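Local coordinates for Ig domain protein, group 2 domain protein (PDB 6BG8) that adsorbs its bacterium onto ice, inhibits ice-crystal growth and lowers the freezing point of solutions, here represented by its C-terminal DUF3494 ice-binding domain, at residues Gly68-Thr72 against Pro73-Val77; Val79-Ser83 against Met84-Ile88; Ser91-Asp94 against Leu95-Tyr99. All coordinates share one frame; numbering follows the deposited sequence.

The three contacts follow one another along the chain, from the loop after strand 65-66 into helix 84-103, and all belong to the ice-binding domain, away from the predicted ice-binding motif that begins at Thr212. Contact 1 is a surface turn with its centre about 25 Å from the chain's centre; the centres of contacts 2 (helix start) and 3 (mid-helix) lie about 22 and 13 Å from that point. Contacts 1 and 2 touch: Val77 CG2 is 3.6 Å from Met84 N, and Asp70 CB is 3.9 Å from Met84 CE. Contacts 2 and 3 share the helix, their centres about 15 Å apart, whereas contacts 1 and 3 stay about 7 Å apart at their nearest atoms.

Contact 1. Residues Gly68-Thr72 against Pro73-Val77; sequences GDDST and PPYVV
With chi1 of -75° at Asp70 and a similar value at Tyr75, each CG lies beside its own backbone N and opposite the carbonyl carbon, which brings the carboxylate and the phenol ring alongside each other. The two flat groups are stacked, their planes only 5° apart, and Asp70 OD1 sits 3.8 Å above the ring plane, over its centre. Asp70 CB lies 4.1 Å from the centroid of the Tyr75 ring, over its face, a CH-pi contact. OD1 also forms a salt bridge with Arg42 NE and OD2 accepts from Ala67 N; together these hold the carboxylate over the ring.

Three hydrogen bonds tie the turn together. Tyr75 N donates to Ser71 O over 2.9 Å, in the carbonyl plane, and that same oxygen lies at the edge of the Tyr75 ring. Ser71 OG donates to Pro73 O at 2.8 Å. Thr72 OG1 reaches Tyr75 O, also at 2.8 Å, from above the carbonyl plane, while Val77 CG2 packs against the hydroxyl. The bond from Tyr75 N to Ser71 O closes a five-residue alpha-turn that contains two consecutive cis peptide bonds, before Pro73 and before Pro74.

This irregular surface loop, without helix or strand of its own, connects strand 65-66 to helix 84-103, and on its way Tyr75 also touches the loop residues Arg42 and Ala54.

Contact 2. Residues Val79-Ser83 against Met84-Ile88; sequences VPYAS and MVAFI
The backbone around Ser83 changes from extended to helical: Ser83 itself is extended, while Met84 to Ile88 all take helical values and Ile88 N donates to Met84 O. The chain doubles back enough to place the CA atoms of Tyr81 and Phe87 5.7 Å apart. Ser83 O accepts from Phe87 N at 3.1 Å, the donor being tilted from the carbonyl plane.

Ser83 also uses its side chain. With chi1 at 65°, OG stands between the backbone N and the carbonyl carbon, from where it accepts from Ala86 N at 3.1 Å, a fairly straight bond of 157°. The Ala86 methyl packs beside the same hydroxyl, CB to OG 3.5 Å.

Tyr81 lies against the first turn. Phe87 CA is positioned over one face of its ring, 3.8 Å from the centroid, in a CH-pi contact. The phenyl group of Phe87 crosses the tyrosine side chain at about a right angle and turns its edge toward the tyrosine face, an offset edge-to-face pair with ring planes at 62°; Phe87 CD1 and Tyr81 CE2 approach to 3.8 Å. Ala86 CB makes a looser apolar contact with Tyr81 CD1. The phenol OH is hydrogen-bonded to Glu10 OE1, and Phe87 meets Tyr66 in a further edge-to-face pair, so the aromatic contacts extend beyond the first turn to strand 65-66.

Separately from this aromatic packing, by which Tyr81 rests on the first turn through Phe87, the bond from Ala86 N to Ser83 OG makes Ser83 the N-cap of helix 84-103, the long helix that runs alongside the beta-solenoid in DUF3494 ice-binding domains.

Contact 3. Residues Ser91-Asp94 against Leu95-Tyr99; sequences SRTD and LGIAY
Four successive backbone hydrogen bonds join Ser91-Asp94 to Leu95-Tyr99 in the i to i+4 pattern of an alpha-helix. Leu95 N donates to Ser91 O at 2.9 Å and Ile97 N to Thr93 O at 3.0 Å, while Gly96 N to Arg92 O and Ala98 N to Asp94 O are slightly longer; all four N-H...O angles fall between 159° and 162°.

The polar side chains are held from outside this pairing. Asp94 OD2 accepts from Glu10 N and OD1 from Gln90 NE2, and Arg92 NE forms a salt bridge with Asp39.

Ile97 makes the side-chain packing across the turn. Its chi1 of -68° sets CG1 beside its own backbone N, 3.4 Å from Thr93 O. From there CD1 extends to Thr93 CG2 at 3.9 Å, and it lies 4.0 Å from Asp94 OD1. Leu95 and Ala98 instead meet Phe203 of strand 197-204, and Leu95 also touches Leu17 of strand 14-18.

The chemistry is therefore divided: main-chain bonds supply the helical geometry, Leu95 and Ala98 face the solenoid strands while Ile97 packs with Thr93 on the exposed side, and the carboxylate of buried Asp94 has each oxygen matched by an N-H donor, which probably favours its charged form.

Contact 1. Residues Gly68-Thr72 against Pro73-Val77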
ATOM      1  N   GLY A  68     -18.577  -2.681   5.205  1.00  8.33           N
ATOM      2  CA  GLY A  68     -19.302  -2.774   6.463  1.00  7.88           C
ATOM      3  C   GLY A  68     -20.780  -3.079   6.322  1.00  8.72           C
ATOM      4  O   GLY A  68     -21.402  -3.529   7.293  1.00 11.66           O
ATOM      5  N   ASP A  69     -21.359  -2.835   5.151  1.00  7.44           N
ATOM      6  CA  ASP A  69     -22.750  -3.209   4.924  1.00 10.16           C
ATOM      7  C   ASP A  69     -22.911  -4.678   4.542  1.00  9.96           C
ATOM      8  O   ASP A  69     -24.050  -5.134   4.394  1.00 10.47           O
ATOM      9  CB  ASP A  69     -23.371  -2.321   3.835  1.00 10.44           C
ATOM     10  CG  ASP A  69     -22.771  -2.577   2.468  1.00 10.50           C
ATOM     11  OD1 ASP A  69     -21.522  -2.544   2.367  1.00 10.27           O
ATOM     12  OD2 ASP A  69     -23.534  -2.824   1.500  1.00  8.60           O
ATOM     13  N   ASP A  70     -21.815  -5.423   4.389  1.00  6.90           N
ATOM     14  CA  ASP A  70     -21.898  -6.833   4.008  1.00  7.52           C
ATOM     15  C   ASP A  70     -22.701  -7.612   5.038  1.00  8.68           C
ATOM     16  O   ASP A  70     -22.299  -7.714   6.204  1.00  9.31           O
ATOM     17  CB  ASP A  70     -20.497  -7.441   3.872  1.00  7.21           C
ATOM     18  CG  ASP A  70     -19.782  -7.012   2.601  1.00  9.34           C
ATOM     19  OD1 ASP A  70     -20.421  -6.412   1.721  1.00  9.15           O
ATOM     20  OD2 ASP A  70     -18.563  -7.276   2.484  1.00  7.49           O
ATOM     21  N   SER A  71     -23.839  -8.161   4.615  1.00  9.94           N
ATOM     22  CA  SER A  71     -24.691  -8.911   5.524  1.00 10.00           C
ATOM     23  C   SER A  71     -24.300 -10.383   5.538  1.00 11.06           C
ATOM     24  O   SER A  71     -23.747 -10.913   4.568  1.00  8.51           O
ATOM     25  CB  SER A  71     -26.163  -8.764   5.129  1.00 14.39           C
ATOM     26  OG  SER A  71     -26.411  -9.304   3.840  1.00 17.85           O
ATOM     27  N   THR A  72     -24.599 -11.040   6.657  1.00 14.24           N
ATOM     28  CA  THR A  72     -24.480 -12.487   6.801  1.00 12.05           C
ATOM     29  C   THR A  72     -25.870 -13.052   7.062  1.00 13.37           C
ATOM     30  O   THR A  72     -26.478 -12.722   8.093  1.00 14.47           O
ATOM     31  CB  THR A  72     -23.534 -12.863   7.944  1.00 12.63           C
ATOM     32  OG1 THR A  72     -22.208 -12.402   7.657  1.00 10.62           O
ATOM     33  CG2 THR A  72     -23.502 -14.378   8.144  1.00 11.81           C
ATOM     34  N   PRO A  73     -26.438 -13.873   6.167  1.00 12.50           N
ATOM     35  CA  PRO A  73     -25.879 -14.247   4.858  1.00 12.69           C
ATOM     36  C   PRO A  73     -25.885 -13.070   3.889  1.00 12.02           C
ATOM     37  O   PRO A  73     -26.609 -12.097   4.125  1.00 14.31           O
ATOM     38  CB  PRO A  73     -26.820 -15.365   4.378  1.00 12.93           C
ATOM     39  CG  PRO A  73     -28.082 -15.169   5.150  1.00 13.49           C
ATOM     40  CD  PRO A  73     -27.684 -14.592   6.469  1.00 14.51           C
ATOM     41  N   PRO A  74     -25.118 -13.163   2.793  1.00 12.31           N
ATOM     42  CA  PRO A  74     -24.293 -14.297   2.380  1.00  6.10           C
ATOM     43  C   PRO A  74     -22.799 -14.130   2.644  1.00  9.01           C
ATOM     44  O   PRO A  74     -22.041 -15.070   2.414  1.00 10.92           O
ATOM     45  CB  PRO A  74     -24.542 -14.344   0.876  1.00 12.14           C
ATOM     46  CG  PRO A  74     -24.616 -12.892   0.514  1.00 10.70           C
ATOM     47  CD  PRO A  74     -25.218 -12.165   1.713  1.00 10.78           C
ATOM     48  N   TYR A  75     -22.381 -12.953   3.103  1.00  8.44           N
ATOM     49  CA  TYR A  75     -20.964 -12.698   3.330  1.00  9.90           C
ATOM     50  C   TYR A  75     -20.489 -13.375   4.624  1.00  9.14           C
ATOM     51  O   TYR A  75     -21.287 -13.812   5.459  1.00 10.12           O
ATOM     52  CB  TYR A  75     -20.708 -11.187   3.354  1.00  9.44           C
ATOM     53  CG  TYR A  75     -20.978 -10.542   2.008  1.00 10.82           C
ATOM     54  CD1 TYR A  75     -22.238 -10.046   1.685  1.00  8.99           C
ATOM     55  CD2 TYR A  75     -19.980 -10.464   1.044  1.00  9.61           C
ATOM     56  CE1 TYR A  75     -22.486  -9.480   0.440  1.00  7.39           C
ATOM     57  CE2 TYR A  75     -20.228  -9.898  -0.201  1.00  9.23           C
ATOM     58  CZ  TYR A  75     -21.479  -9.406  -0.490  1.00 10.09           C
ATOM     59  OH  TYR A  75     -21.730  -8.845  -1.723  1.00 10.81           O
ATOM     60  N   VAL A  76     -19.165 -13.478   4.769  1.00  8.11           N
ATOM     61  CA  VAL A  76     -18.537 -14.218   5.860  1.00  8.68           C
ATOM     62  C   VAL A  76     -17.684 -13.261   6.681  1.00 11.21           C
ATOM     63  O   VAL A  76     -16.710 -12.692   6.169  1.00  9.09           O
ATOM     64  CB  VAL A  76     -17.678 -15.382   5.341  1.00 11.58           C
ATOM     65  CG1 VAL A  76     -16.978 -16.082   6.500  1.00 12.04           C
ATOM     66  CG2 VAL A  76     -18.538 -16.363   4.548  1.00  9.75           C
ATOM     67  N   VAL A  77     -18.009 -13.139   7.958  1.00  7.71           N
ATOM     68  CA  VAL A  77     -17.247 -12.267   8.864  1.00  6.56           C
ATOM     69  C   VAL A  77     -15.891 -12.901   9.154  1.00  8.13           C
ATOM     70  O   VAL A  77     -15.831 -14.078   9.557  1.00 12.55           O
ATOM     71  CB  VAL A  77     -18.018 -12.039  10.159  1.00 10.67           C
ATOM     72  CG1 VAL A  77     -17.184 -11.194  11.125  1.00 12.96           C
ATOM     73  CG2 VAL A  77     -19.369 -11.390   9.866  1.00 11.42           C
TER

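Contact 2. Residues Val79-Ser83 against Met84-Ile88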
ATOM      1  N   VAL A  79     -12.763 -14.277  11.029  1.00 13.72           N
ATOM      2  CA  VAL A  79     -12.440 -14.736  12.382  1.00 13.01           C
ATOM      3  C   VAL A  79     -11.425 -13.777  12.998  1.00 15.02           C
ATOM      4  O   VAL A  79     -10.553 -13.265  12.274  1.00 15.29           O
ATOM      5  CB  VAL A  79     -11.898 -16.167  12.303  1.00 20.42           C
ATOM      6  CG1 VAL A  79     -11.016 -16.488  13.441  1.00 20.56           C
ATOM      7  CG2 VAL A  79     -13.042 -17.155  12.209  1.00 19.83           C
ATOM      8  N   PRO A  80     -11.501 -13.466  14.304  1.00 14.99           N
ATOM      9  CA  PRO A  80     -12.445 -13.914  15.333  1.00 13.35           C
ATOM     10  C   PRO A  80     -13.574 -12.921  15.607  1.00 14.01           C
ATOM     11  O   PRO A  80     -14.178 -12.941  16.687  1.00 16.50           O
ATOM     12  CB  PRO A  80     -11.548 -14.040  16.560  1.00 14.07           C
ATOM     13  CG  PRO A  80     -10.623 -12.852  16.405  1.00 16.52           C
ATOM     14  CD  PRO A  80     -10.438 -12.633  14.899  1.00 13.78           C
ATOM     15  N   TYR A  81     -13.863 -12.056  14.643  1.00 12.28           N
ATOM     16  CA  TYR A  81     -14.758 -10.936  14.902  1.00 10.06           C
ATOM     17  C   TYR A  81     -16.215 -11.377  14.997  1.00 16.29           C
ATOM     18  O   TYR A  81     -16.662 -12.283  14.289  1.00 13.17           O
ATOM     19  CB  TYR A  81     -14.585  -9.870  13.822  1.00 10.52           C
ATOM     20  CG  TYR A  81     -13.219  -9.257  13.919  1.00  9.40           C
ATOM     21  CD1 TYR A  81     -12.953  -8.250  14.843  1.00  8.79           C
ATOM     22  CD2 TYR A  81     -12.176  -9.712  13.128  1.00 11.00           C
ATOM     23  CE1 TYR A  81     -11.695  -7.703  14.956  1.00 11.07           C
ATOM     24  CE2 TYR A  81     -10.916  -9.176  13.242  1.00 12.73           C
ATOM     25  CZ  TYR A  81     -10.678  -8.172  14.153  1.00  9.06           C
ATOM     26  OH  TYR A  81      -9.413  -7.646  14.257  1.00 10.98           O
ATOM     27  N   ALA A  82     -16.954 -10.710  15.881  1.00 12.39           N
ATOM     28  CA  ALA A  82     -18.354 -11.024  16.125  1.00 10.71           C
ATOM     29  C   ALA A  82     -19.270 -10.516  15.026  1.00 15.36           C
ATOM     30  O   ALA A  82     -20.380 -11.036  14.870  1.00 14.20           O
ATOM     31  CB  ALA A  82     -18.790 -10.429  17.466  1.00 14.59           C
ATOM     32  N   SER A  83     -18.832  -9.516  14.271  1.00  8.97           N
ATOM     33  CA  SER A  83     -19.652  -8.889  13.249  1.00 10.41           C
ATOM     34  C   SER A  83     -18.726  -8.262  12.226  1.00 12.50           C
ATOM     35  O   SER A  83     -17.541  -8.028  12.492  1.00 10.61           O
ATOM     36  CB  SER A  83     -20.571  -7.822  13.841  1.00  9.36           C
ATOM     37  OG  SER A  83     -19.784  -6.765  14.372  1.00 10.52           O
ATOM     38  N   MET A  84     -19.277  -8.000  11.041  1.00  8.74           N
ATOM     39  CA  MET A  84     -18.491  -7.312  10.029  1.00  7.68           C
ATOM     40  C   MET A  84     -18.138  -5.902  10.483  1.00  8.65           C
ATOM     41  O   MET A  84     -17.038  -5.414  10.211  1.00  9.07           O
ATOM     42  CB  MET A  84     -19.248  -7.291   8.705  1.00 10.98           C
ATOM     43  CG  MET A  84     -18.391  -6.863   7.538  1.00  9.48           C
ATOM     44  SD  MET A  84     -17.135  -8.095   7.127  1.00  9.49           S
ATOM     45  CE  MET A  84     -18.106  -9.324   6.242  1.00  7.88           C
ATOM     46  N   VAL A  85     -19.060  -5.231  11.181  1.00  6.78           N
ATOM     47  CA  VAL A  85     -18.773  -3.902  11.720  1.00  7.20           C
ATOM     48  C   VAL A  85     -17.556  -3.944  12.640  1.00  5.69           C
ATOM     49  O   VAL A  85     -16.675  -3.076  12.570  1.00  7.77           O
ATOM     50  CB  VAL A  85     -20.012  -3.346  12.448  1.00  7.00           C
ATOM     51  CG1 VAL A  85     -19.649  -2.115  13.265  1.00 11.29           C
ATOM     52  CG2 VAL A  85     -21.107  -3.019  11.446  1.00 14.07           C
ATOM     53  N   ALA A  86     -17.476  -4.953  13.510  1.00  7.78           N
ATOM     54  CA  ALA A  86     -16.333  -5.036  14.418  1.00  6.71           C
ATOM     55  C   ALA A  86     -15.039  -5.275  13.653  1.00  8.12           C
ATOM     56  O   ALA A  86     -13.983  -4.748  14.026  1.00  6.05           O
ATOM     57  CB  ALA A  86     -16.555  -6.140  15.448  1.00  6.06           C
ATOM     58  N   PHE A  87     -15.095  -6.071  12.582  1.00  8.92           N
ATOM     59  CA  PHE A  87     -13.899  -6.307  11.772  1.00  6.66           C
ATOM     60  C   PHE A  87     -13.439  -5.021  11.101  1.00  8.60           C
ATOM     61  O   PHE A  87     -12.238  -4.713  11.084  1.00  6.56           O
ATOM     62  CB  PHE A  87     -14.188  -7.388  10.728  1.00  6.80           C
ATOM     63  CG  PHE A  87     -13.181  -7.453   9.606  1.00  6.54           C
ATOM     64  CD1 PHE A  87     -11.879  -7.868   9.844  1.00  8.43           C
ATOM     65  CD2 PHE A  87     -13.544  -7.104   8.309  1.00  8.59           C
ATOM     66  CE1 PHE A  87     -10.954  -7.932   8.812  1.00  8.02           C
ATOM     67  CE2 PHE A  87     -12.625  -7.172   7.268  1.00  6.17           C
ATOM     68  CZ  PHE A  87     -11.322  -7.584   7.526  1.00  7.32           C
ATOM     69  N   ILE A  88     -14.385  -4.257  10.549  1.00  8.43           N
ATOM     70  CA  ILE A  88     -14.053  -2.973   9.943  1.00  8.02           C
ATOM     71  C   ILE A  88     -13.521  -2.008  11.000  1.00  6.73           C
ATOM     72  O   ILE A  88     -12.601  -1.222  10.740  1.00  7.40           O
ATOM     73  CB  ILE A  88     -15.288  -2.398   9.221  1.00  5.35           C
ATOM     74  CG1 ILE A  88     -15.719  -3.285   8.028  1.00  5.99           C
ATOM     75  CG2 ILE A  88     -15.050  -0.931   8.828  1.00  8.34           C
ATOM     76  CD1 ILE A  88     -14.747  -3.301   6.864  1.00  7.74           C
TER

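Contact 3. Residues Ser91-Asp94 against Leu95-Tyr99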
ATOM      1  N   SER A  91      -9.943  -2.823  11.729  1.00  7.37           N
ATOM      2  CA  SER A  91      -9.132  -2.472  10.572  1.00  6.68           C
ATOM      3  C   SER A  91      -8.937  -0.965  10.486  1.00  6.42           C
ATOM      4  O   SER A  91      -7.823  -0.491  10.229  1.00  7.66           O
ATOM      5  CB  SER A  91      -9.778  -3.019   9.297  1.00  5.27           C
ATOM      6  OG  SER A  91      -9.759  -4.438   9.309  1.00  7.32           O
ATOM      7  N   ARG A  92     -10.005  -0.197  10.723  1.00  4.88           N
ATOM      8  CA  ARG A  92      -9.891   1.258  10.675  1.00  6.47           C
ATOM      9  C   ARG A  92      -8.911   1.761  11.728  1.00 10.32           C
ATOM     10  O   ARG A  92      -8.055   2.608  11.444  1.00  8.44           O
ATOM     11  CB  ARG A  92     -11.273   1.905  10.861  1.00  9.11           C
ATOM     12  CG  ARG A  92     -11.272   3.424  10.677  1.00  5.85           C
ATOM     13  CD  ARG A  92     -12.607   4.066  11.054  1.00  5.73           C
ATOM     14  NE  ARG A  92     -13.749   3.567  10.281  1.00  7.02           N
ATOM     15  CZ  ARG A  92     -14.655   2.716  10.757  1.00  4.65           C
ATOM     16  NH1 ARG A  92     -14.536   2.244  11.987  1.00  8.11           N
ATOM     17  NH2 ARG A  92     -15.669   2.304   9.992  1.00  6.59           N
ATOM     18  N   THR A  93      -9.014   1.239  12.954  1.00  8.39           N
ATOM     19  CA  THR A  93      -8.117   1.674  14.021  1.00  8.71           C
ATOM     20  C   THR A  93      -6.671   1.314  13.694  1.00  7.10           C
ATOM     21  O   THR A  93      -5.764   2.150  13.814  1.00  6.81           O
ATOM     22  CB  THR A  93      -8.555   1.041  15.343  1.00  6.09           C
ATOM     23  OG1 THR A  93      -9.850   1.537  15.701  1.00  7.43           O
ATOM     24  CG2 THR A  93      -7.569   1.357  16.471  1.00 10.16           C
ATOM     25  N   ASP A  94      -6.438   0.073  13.252  1.00  7.34           N
ATOM     26  CA  ASP A  94      -5.068  -0.371  13.007  1.00  6.18           C
ATOM     27  C   ASP A  94      -4.436   0.363  11.829  1.00  7.26           C
ATOM     28  O   ASP A  94      -3.219   0.589  11.825  1.00  7.85           O
ATOM     29  CB  ASP A  94      -5.034  -1.884  12.791  1.00  6.88           C
ATOM     30  CG  ASP A  94      -5.358  -2.659  14.059  1.00  9.61           C
ATOM     31  OD1 ASP A  94      -5.566  -2.020  15.119  1.00  8.19           O
ATOM     32  OD2 ASP A  94      -5.424  -3.905  13.999  1.00  7.01           O
ATOM     33  N   LEU A  95      -5.231   0.749  10.826  1.00  8.67           N
ATOM     34  CA  LEU A  95      -4.685   1.582   9.758  1.00  9.54           C
ATOM     35  C   LEU A  95      -4.186   2.903  10.322  1.00  9.03           C
ATOM     36  O   LEU A  95      -3.078   3.351  10.010  1.00  5.72           O
ATOM     37  CB  LEU A  95      -5.740   1.829   8.674  1.00  4.56           C
ATOM     38  CG  LEU A  95      -5.341   2.754   7.522  1.00  6.88           C
ATOM     39  CD1 LEU A  95      -4.032   2.297   6.861  1.00  7.95           C
ATOM     40  CD2 LEU A  95      -6.462   2.793   6.479  1.00  6.72           C
ATOM     41  N   GLY A  96      -4.998   3.536  11.173  1.00  6.69           N
ATOM     42  CA  GLY A  96      -4.603   4.810  11.739  1.00  7.28           C
ATOM     43  C   GLY A  96      -3.336   4.703  12.561  1.00  7.22           C
ATOM     44  O   GLY A  96      -2.457   5.561  12.472  1.00  7.07           O
ATOM     45  N   ILE A  97      -3.219   3.633  13.352  1.00  5.21           N
ATOM     46  CA  ILE A  97      -2.018   3.409  14.155  1.00  7.49           C
ATOM     47  C   ILE A  97      -0.793   3.327  13.258  1.00  8.92           C
ATOM     48  O   ILE A  97       0.231   3.976  13.508  1.00  6.71           O
ATOM     49  CB  ILE A  97      -2.169   2.133  15.007  1.00  6.56           C
ATOM     50  CG1 ILE A  97      -3.231   2.328  16.096  1.00  5.29           C
ATOM     51  CG2 ILE A  97      -0.811   1.734  15.640  1.00  4.21           C
ATOM     52  CD1 ILE A  97      -3.657   1.032  16.806  1.00  7.82           C
ATOM     53  N   ALA A  98      -0.884   2.530  12.190  1.00  6.85           N
ATOM     54  CA  ALA A  98       0.284   2.313  11.340  1.00  3.03           C
ATOM     55  C   ALA A  98       0.670   3.578  10.575  1.00  6.13           C
ATOM     56  O   ALA A  98       1.865   3.875  10.429  1.00  6.80           O
ATOM     57  CB  ALA A  98       0.015   1.160  10.371  1.00 11.41           C
ATOM     58  N   TYR A  99      -0.313   4.304  10.026  1.00  5.22           N
ATOM     59  CA  TYR A  99       0.011   5.573   9.375  1.00  4.83           C
ATOM     60  C   TYR A  99       0.722   6.501  10.354  1.00  8.75           C
ATOM     61  O   TYR A  99       1.737   7.128  10.013  1.00  8.53           O
ATOM     62  CB  TYR A  99      -1.250   6.252   8.813  1.00  8.33           C
ATOM     63  CG  TYR A  99      -0.921   7.608   8.202  1.00  7.00           C
ATOM     64  CD1 TYR A  99      -0.887   8.755   8.990  1.00  6.94           C
ATOM     65  CD2 TYR A  99      -0.601   7.731   6.854  1.00  7.71           C
ATOM     66  CE1 TYR A  99      -0.545   9.979   8.464  1.00  8.10           C
ATOM     67  CE2 TYR A  99      -0.261   8.966   6.312  1.00  6.93           C
ATOM     68  CZ  TYR A  99      -0.239  10.088   7.134  1.00  9.00           C
ATOM     69  OH  TYR A  99       0.089  11.331   6.644  1.00 10.30           O
TER